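Local coordinates for HD domain protein (Enterococcus faecalis, PDB 4LRL), which probably hydrolyses deoxyribonucleoside triphosphates such as dGTP to the nucleoside and triphosphate, under allosteric control by bound nucleotides, at residues H90-E103 with D121-D135. Residues are numbered along the deposited sequence; the frame is centred on the assembly and turned at random.
Sequences HSLGVYEITRRICE and DDERLITLCAALLHD. With NI (nickel (II) ion), chain N.
Ser91 OG, Leu132 O and Asp135 N all grip one water oxygen, which donates to the first two and accepts from Asp135 N at 2.8 Å, bridging both segments next to the metal site of this HD domain; Ser91 OG also hydrogen-bonds Arg87 O. There His90 NE2, His134 NE2 and Asp135 OD2 each bind nickel at 2.2 Å, Asp207 and two waters completing six ligands; this is the H...HD...D signature. Asp135 OD2 lies at the edge of the His90 ring, whose plane is 28° from the carboxylate. His90 ND1 is held by Asp210, a second-shell residue. In His134, chi1 of 78° puts CG between the backbone N and carbonyl carbon; the nickel bond at NE2 and the ND1 bond to Ala131 O (2.8 Å) together limit the ring's rotation. Val94 CG1 sits over one face in a CH-pi contact, 4.2 Å from the centroid.

Beyond the metal end, the 90-103 part of helix 87-108 and helix 124-133 run nearly antiparallel (154°), axes 7.6 Å apart. Tyr95 CA and Ala131 CA are 4.9 Å apart, consistent with the small alanine allowing close approach; its CB touches Thr98 OG1, which donates to Val94 O. Leu128 CD2 reaches Tyr95 CE1 and the backbone of Arg99. At the far end Arg124 NE donates to the syn lone pair of Asp121 OD2 at 2.9 Å, while NH2 makes a weak hydrogen bond, within a salt bridge, to Glu103 OE1 at 3.2 Å.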
loop_
_atom_site.group_PDB
_atom_site.type_symbol
_atom_site.label_atom_id
_atom_site.label_comp_id
_atom_site.label_asym_id
_atom_site.label_seq_id
_atom_site.Cartn_x
_atom_site.Cartn_y
_atom_site.Cartn_z
ATOM N N HIS C 90 8.480 11.640 -15.277
ATOM C CA HIS C 90 7.178 12.304 -15.342
ATOM C C HIS C 90 6.657 12.398 -16.779
ATOM O O HIS C 90 5.469 12.182 -17.026
ATOM C CB HIS C 90 7.213 13.694 -14.688
ATOM C CG HIS C 90 6.019 14.545 -15.022
ATOM N ND1 HIS C 90 4.741 14.244 -14.593
ATOM C CD2 HIS C 90 5.912 15.688 -15.742
ATOM C CE1 HIS C 90 3.898 15.159 -15.040
ATOM N NE2 HIS C 90 4.583 16.045 -15.743
ATOM N N SER C 91 7.550 12.706 -17.717
ATOM C CA SER C 91 7.188 12.821 -19.126
ATOM C C SER C 91 6.680 11.485 -19.675
ATOM O O SER C 91 5.655 11.453 -20.362
ATOM C CB SER C 91 8.361 13.347 -19.954
ATOM O OG SER C 91 8.627 14.701 -19.626
ATOM N N LEU C 92 7.371 10.391 -19.350
ATOM C CA LEU C 92 6.911 9.069 -19.774
ATOM C C LEU C 92 5.584 8.723 -19.117
ATOM O O LEU C 92 4.755 8.061 -19.726
ATOM C CB LEU C 92 7.945 7.970 -19.481
ATOM C CG LEU C 92 9.356 7.994 -20.089
ATOM C CD1 LEU C 92 9.897 6.583 -20.170
ATOM C CD2 LEU C 92 9.447 8.621 -21.459
ATOM N N GLY C 93 5.389 9.183 -17.880
ATOM C CA GLY C 93 4.150 8.944 -17.147
ATOM C C GLY C 93 2.964 9.597 -17.840
ATOM O O GLY C 93 1.910 8.971 -18.031
ATOM N N VAL C 94 3.138 10.859 -18.213
ATOM C CA VAL C 94 2.081 11.629 -18.868
ATOM C C VAL C 94 1.748 10.978 -20.195
ATOM O O VAL C 94 0.586 10.805 -20.518
ATOM C CB VAL C 94 2.487 13.113 -19.039
ATOM C CG1 VAL C 94 1.392 13.924 -19.778
ATOM C CG2 VAL C 94 2.762 13.709 -17.688
ATOM N N TYR C 95 2.781 10.561 -20.932
ATOM C CA TYR C 95 2.588 9.813 -22.174
ATOM C C TYR C 95 1.770 8.545 -21.923
ATOM O O TYR C 95 0.830 8.248 -22.657
ATOM C CB TYR C 95 3.929 9.459 -22.835
ATOM C CG TYR C 95 3.821 8.218 -23.709
ATOM C CD1 TYR C 95 3.312 8.301 -25.004
ATOM C CD2 TYR C 95 4.176 6.953 -23.218
ATOM C CE1 TYR C 95 3.180 7.164 -25.802
ATOM C CE2 TYR C 95 4.038 5.804 -24.012
ATOM C CZ TYR C 95 3.545 5.927 -25.304
ATOM O OH TYR C 95 3.411 4.823 -26.106
ATOM N N GLU C 96 2.132 7.800 -20.882
ATOM C CA GLU C 96 1.446 6.551 -20.568
ATOM C C GLU C 96 -0.042 6.718 -20.232
ATOM O O GLU C 96 -0.878 5.967 -20.741
ATOM C CB GLU C 96 2.164 5.780 -19.450
ATOM C CG GLU C 96 1.466 4.464 -19.059
ATOM C CD GLU C 96 1.389 3.428 -20.189
ATOM O OE1 GLU C 96 0.678 2.416 -19.999
ATOM O OE2 GLU C 96 2.044 3.592 -21.249
ATOM N N ILE C 97 -0.358 7.683 -19.372
ATOM C CA ILE C 97 -1.746 7.956 -18.992
ATOM C C ILE C 97 -2.561 8.330 -20.237
ATOM O O ILE C 97 -3.674 7.849 -20.418
ATOM C CB ILE C 97 -1.838 9.073 -17.922
ATOM C CG1 ILE C 97 -1.156 8.620 -16.607
ATOM C CG2 ILE C 97 -3.294 9.514 -17.714
ATOM C CD1 ILE C 97 -1.273 9.623 -15.445
ATOM N N THR C 98 -1.970 9.160 -21.095
ATOM C CA THR C 98 -2.583 9.626 -22.340
ATOM C C THR C 98 -2.843 8.447 -23.279
ATOM O O THR C 98 -3.895 8.378 -23.927
ATOM C CB THR C 98 -1.674 10.668 -23.037
ATOM O OG1 THR C 98 -1.509 11.802 -22.181
ATOM C CG2 THR C 98 -2.273 11.146 -24.331
ATOM N N ARG C 99 -1.890 7.516 -23.334
ATOM C CA ARG C 99 -2.052 6.319 -24.155
ATOM C C ARG C 99 -3.217 5.479 -23.637
ATOM O O ARG C 99 -4.022 4.971 -24.415
ATOM C CB ARG C 99 -0.761 5.505 -24.204
ATOM C CG ARG C 99 -0.823 4.301 -25.126
ATOM C CD ARG C 99 0.269 3.293 -24.802
ATOM N NE ARG C 99 0.099 2.634 -23.508
ATOM C CZ ARG C 99 -0.786 1.669 -23.233
ATOM N NH1 ARG C 99 -1.625 1.216 -24.165
ATOM N NH2 ARG C 99 -0.829 1.144 -22.005
ATOM N N ARG C 100 -3.328 5.357 -22.318
ATOM C CA ARG C 100 -4.423 4.574 -21.739
ATOM C C ARG C 100 -5.773 5.203 -22.057
ATOM O O ARG C 100 -6.726 4.485 -22.369
ATOM C CB ARG C 100 -4.222 4.368 -20.239
ATOM C CG ARG C 100 -3.056 3.437 -19.947
ATOM C CD ARG C 100 -2.727 3.318 -18.482
ATOM N NE ARG C 100 -1.432 2.649 -18.318
ATOM C CZ ARG C 100 -0.912 2.229 -17.162
ATOM N NH1 ARG C 100 0.276 1.639 -17.156
ATOM N NH2 ARG C 100 -1.572 2.389 -16.018
ATOM N N ILE C 101 -5.831 6.537 -22.012
ATOM C CA ILE C 101 -7.064 7.280 -22.311
ATOM C C ILE C 101 -7.486 7.132 -23.775
ATOM O O ILE C 101 -8.652 6.870 -24.056
ATOM C CB ILE C 101 -6.953 8.793 -21.929
ATOM C CG1 ILE C 101 -6.656 8.924 -20.435
ATOM C CG2 ILE C 101 -8.239 9.548 -22.290
ATOM C CD1 ILE C 101 -6.398 10.337 -19.948
ATOM N N CYS C 102 -6.525 7.297 -24.690
ATOM C CA CYS C 102 -6.754 7.139 -26.120
ATOM C C CYS C 102 -7.247 5.736 -26.450
ATOM O O CYS C 102 -8.128 5.559 -27.290
ATOM C CB CYS C 102 -5.474 7.426 -26.895
ATOM S SG CYS C 102 -4.991 9.157 -26.927
ATOM N N GLU C 103 -6.667 4.751 -25.773
ATOM C CA GLU C 103 -7.028 3.352 -25.930
ATOM C C GLU C 103 -8.494 3.132 -25.537
ATOM O O GLU C 103 -9.262 2.537 -26.293
ATOM C CB GLU C 103 -6.090 2.486 -25.081
ATOM C CG GLU C 103 -6.182 1.004 -25.350
ATOM C CD GLU C 103 -5.444 0.559 -26.608
ATOM O OE1 GLU C 103 -4.454 1.208 -27.004
ATOM O OE2 GLU C 103 -5.849 -0.464 -27.195
ATOM N N ASP C 121 -9.415 8.419 -33.751
ATOM C CA ASP C 121 -8.113 7.819 -33.461
ATOM C C ASP C 121 -6.981 8.237 -34.413
ATOM O O ASP C 121 -5.810 7.919 -34.165
ATOM C CB ASP C 121 -8.207 6.296 -33.332
ATOM C CG ASP C 121 -7.122 5.722 -32.429
ATOM O OD1 ASP C 121 -6.521 4.696 -32.807
ATOM O OD2 ASP C 121 -6.859 6.291 -31.342
ATOM N N ASP C 122 -7.318 8.971 -35.477
ATOM C CA ASP C 122 -6.288 9.650 -36.281
ATOM C C ASP C 122 -5.496 10.664 -35.442
ATOM O O ASP C 122 -4.355 10.987 -35.769
ATOM C CB ASP C 122 -6.891 10.333 -37.520
ATOM C CG ASP C 122 -7.215 9.347 -38.644
ATOM O OD1 ASP C 122 -8.026 9.703 -39.537
ATOM O OD2 ASP C 122 -6.661 8.218 -38.638
ATOM N N GLU C 123 -6.104 11.141 -34.356
ATOM C CA GLU C 123 -5.471 12.100 -33.445
ATOM C C GLU C 123 -4.510 11.464 -32.444
ATOM O O GLU C 123 -3.811 12.175 -31.729
ATOM C CB GLU C 123 -6.531 12.901 -32.683
ATOM C CG GLU C 123 -7.579 13.587 -33.556
ATOM C CD GLU C 123 -7.137 14.940 -34.104
ATOM O OE1 GLU C 123 -8.005 15.815 -34.276
ATOM O OE2 GLU C 123 -5.930 15.132 -34.364
ATOM N N ARG C 124 -4.469 10.135 -32.383
ATOM C CA ARG C 124 -3.667 9.451 -31.368
ATOM C C ARG C 124 -2.190 9.874 -31.350
ATOM O O ARG C 124 -1.658 10.268 -30.296
ATOM C CB ARG C 124 -3.775 7.921 -31.484
ATOM C CG ARG C 124 -2.839 7.191 -30.509
ATOM C CD ARG C 124 -3.059 5.698 -30.446
ATOM N NE ARG C 124 -4.429 5.369 -30.076
ATOM C CZ ARG C 124 -4.835 4.178 -29.648
ATOM N NH1 ARG C 124 -6.110 3.990 -29.355
ATOM N NH2 ARG C 124 -3.976 3.179 -29.503
ATOM N N LEU C 125 -1.536 9.788 -32.506
ATOM C CA LEU C 125 -0.091 10.018 -32.582
ATOM C C LEU C 125 0.326 11.427 -32.162
ATOM O O LEU C 125 1.266 11.581 -31.391
ATOM C CB LEU C 125 0.465 9.664 -33.962
ATOM C CG LEU C 125 1.975 9.871 -34.147
ATOM C CD1 LEU C 125 2.816 9.163 -33.054
ATOM C CD2 LEU C 125 2.396 9.435 -35.543
ATOM N N ILE C 126 -0.378 12.440 -32.657
ATOM C CA ILE C 126 -0.131 13.821 -32.246
ATOM C C ILE C 126 -0.380 14.037 -30.746
ATOM O O ILE C 126 0.317 14.825 -30.102
ATOM C CB ILE C 126 -0.950 14.848 -33.100
ATOM C CG1 ILE C 126 -0.541 16.285 -32.744
ATOM C CG2 ILE C 126 -2.451 14.645 -32.932
ATOM C CD1 ILE C 126 -1.316 17.365 -33.482
ATOM N N THR C 127 -1.370 13.335 -30.200
ATOM C CA THR C 127 -1.710 13.468 -28.794
ATOM C C THR C 127 -0.617 12.833 -27.919
ATOM O O THR C 127 -0.257 13.385 -26.870
ATOM C CB THR C 127 -3.098 12.871 -28.481
ATOM O OG1 THR C 127 -4.075 13.407 -29.388
ATOM C CG2 THR C 127 -3.524 13.207 -27.065
ATOM N N LEU C 128 -0.087 11.692 -28.363
ATOM C CA LEU C 128 0.987 11.010 -27.646
ATOM C C LEU C 128 2.266 11.831 -27.700
ATOM O O LEU C 128 2.984 11.953 -26.703
ATOM C CB LEU C 128 1.217 9.603 -28.208
ATOM C CG LEU C 128 0.076 8.608 -28.014
ATOM C CD1 LEU C 128 0.347 7.272 -28.709
ATOM C CD2 LEU C 128 -0.192 8.418 -26.533
ATOM N N CYS C 129 2.535 12.414 -28.866
ATOM C CA CYS C 129 3.704 13.270 -29.028
ATOM C C CYS C 129 3.633 14.479 -28.098
ATOM O O CYS C 129 4.565 14.728 -27.333
ATOM C CB CYS C 129 3.869 13.687 -30.488
ATOM S SG CYS C 129 4.415 12.326 -31.532
ATOM N N ALA C 130 2.518 15.203 -28.139
ATOM C CA ALA C 130 2.311 16.339 -27.227
ATOM C C ALA C 130 2.409 15.954 -25.750
ATOM O O ALA C 130 2.943 16.722 -24.953
ATOM C CB ALA C 130 1.013 17.030 -27.507
ATOM N N ALA C 131 1.915 14.770 -25.393
ATOM C CA ALA C 131 2.006 14.282 -24.017
ATOM C C ALA C 131 3.457 14.044 -23.588
ATOM O O ALA C 131 3.865 14.435 -22.501
ATOM C CB ALA C 131 1.204 13.019 -23.853
ATOM N N LEU C 132 4.235 13.409 -24.458
ATOM C CA LEU C 132 5.624 13.131 -24.164
ATOM C C LEU C 132 6.473 14.407 -24.063
ATOM O O LEU C 132 7.380 14.511 -23.217
ATOM C CB LEU C 132 6.196 12.186 -25.218
ATOM C CG LEU C 132 7.609 11.672 -24.937
ATOM C CD1 LEU C 132 7.641 10.888 -23.607
ATOM C CD2 LEU C 132 8.092 10.834 -26.099
ATOM N N LEU C 133 6.171 15.374 -24.920
ATOM C CA LEU C 133 7.023 16.548 -25.082
ATOM C C LEU C 133 6.561 17.750 -24.274
ATOM O O LEU C 133 7.205 18.802 -24.334
ATOM C CB LEU C 133 7.108 16.935 -26.564
ATOM C CG LEU C 133 7.740 15.935 -27.533
ATOM C CD1 LEU C 133 7.478 16.379 -28.958
ATOM C CD2 LEU C 133 9.238 15.770 -27.258
ATOM N N HIS C 134 5.471 17.603 -23.516
ATOM C CA HIS C 134 4.819 18.768 -22.880
ATOM C C HIS C 134 5.747 19.613 -21.988
ATOM O O HIS C 134 5.549 20.805 -21.847
ATOM C CB HIS C 134 3.530 18.367 -22.127
ATOM C CG HIS C 134 3.778 17.726 -20.790
ATOM N ND1 HIS C 134 4.383 16.492 -20.647
ATOM C CD2 HIS C 134 3.499 18.155 -19.535
ATOM C CE1 HIS C 134 4.472 16.193 -19.363
ATOM N NE2 HIS C 134 3.946 17.185 -18.665
ATOM N N ASP C 135 6.766 18.988 -21.415
ATOM C CA ASP C 135 7.641 19.645 -20.445
ATOM C C ASP C 135 9.078 19.742 -20.934
ATOM O O ASP C 135 9.978 20.040 -20.144
ATOM C CB ASP C 135 7.633 18.868 -19.128
ATOM C CG ASP C 135 6.434 19.190 -18.255
ATOM O OD1 ASP C 135 5.749 20.223 -18.468
ATOM O OD2 ASP C 135 6.179 18.386 -17.336
HETATM NI NI NI N . 4.101 17.979 -16.608
HETATM O O HOH W 1 7.896 16.471 -21.584
HETATM O O HOH W 2 3.754 20.080 -16.379
HETATM O O HOH W 3 5.001 18.740 -14.498
#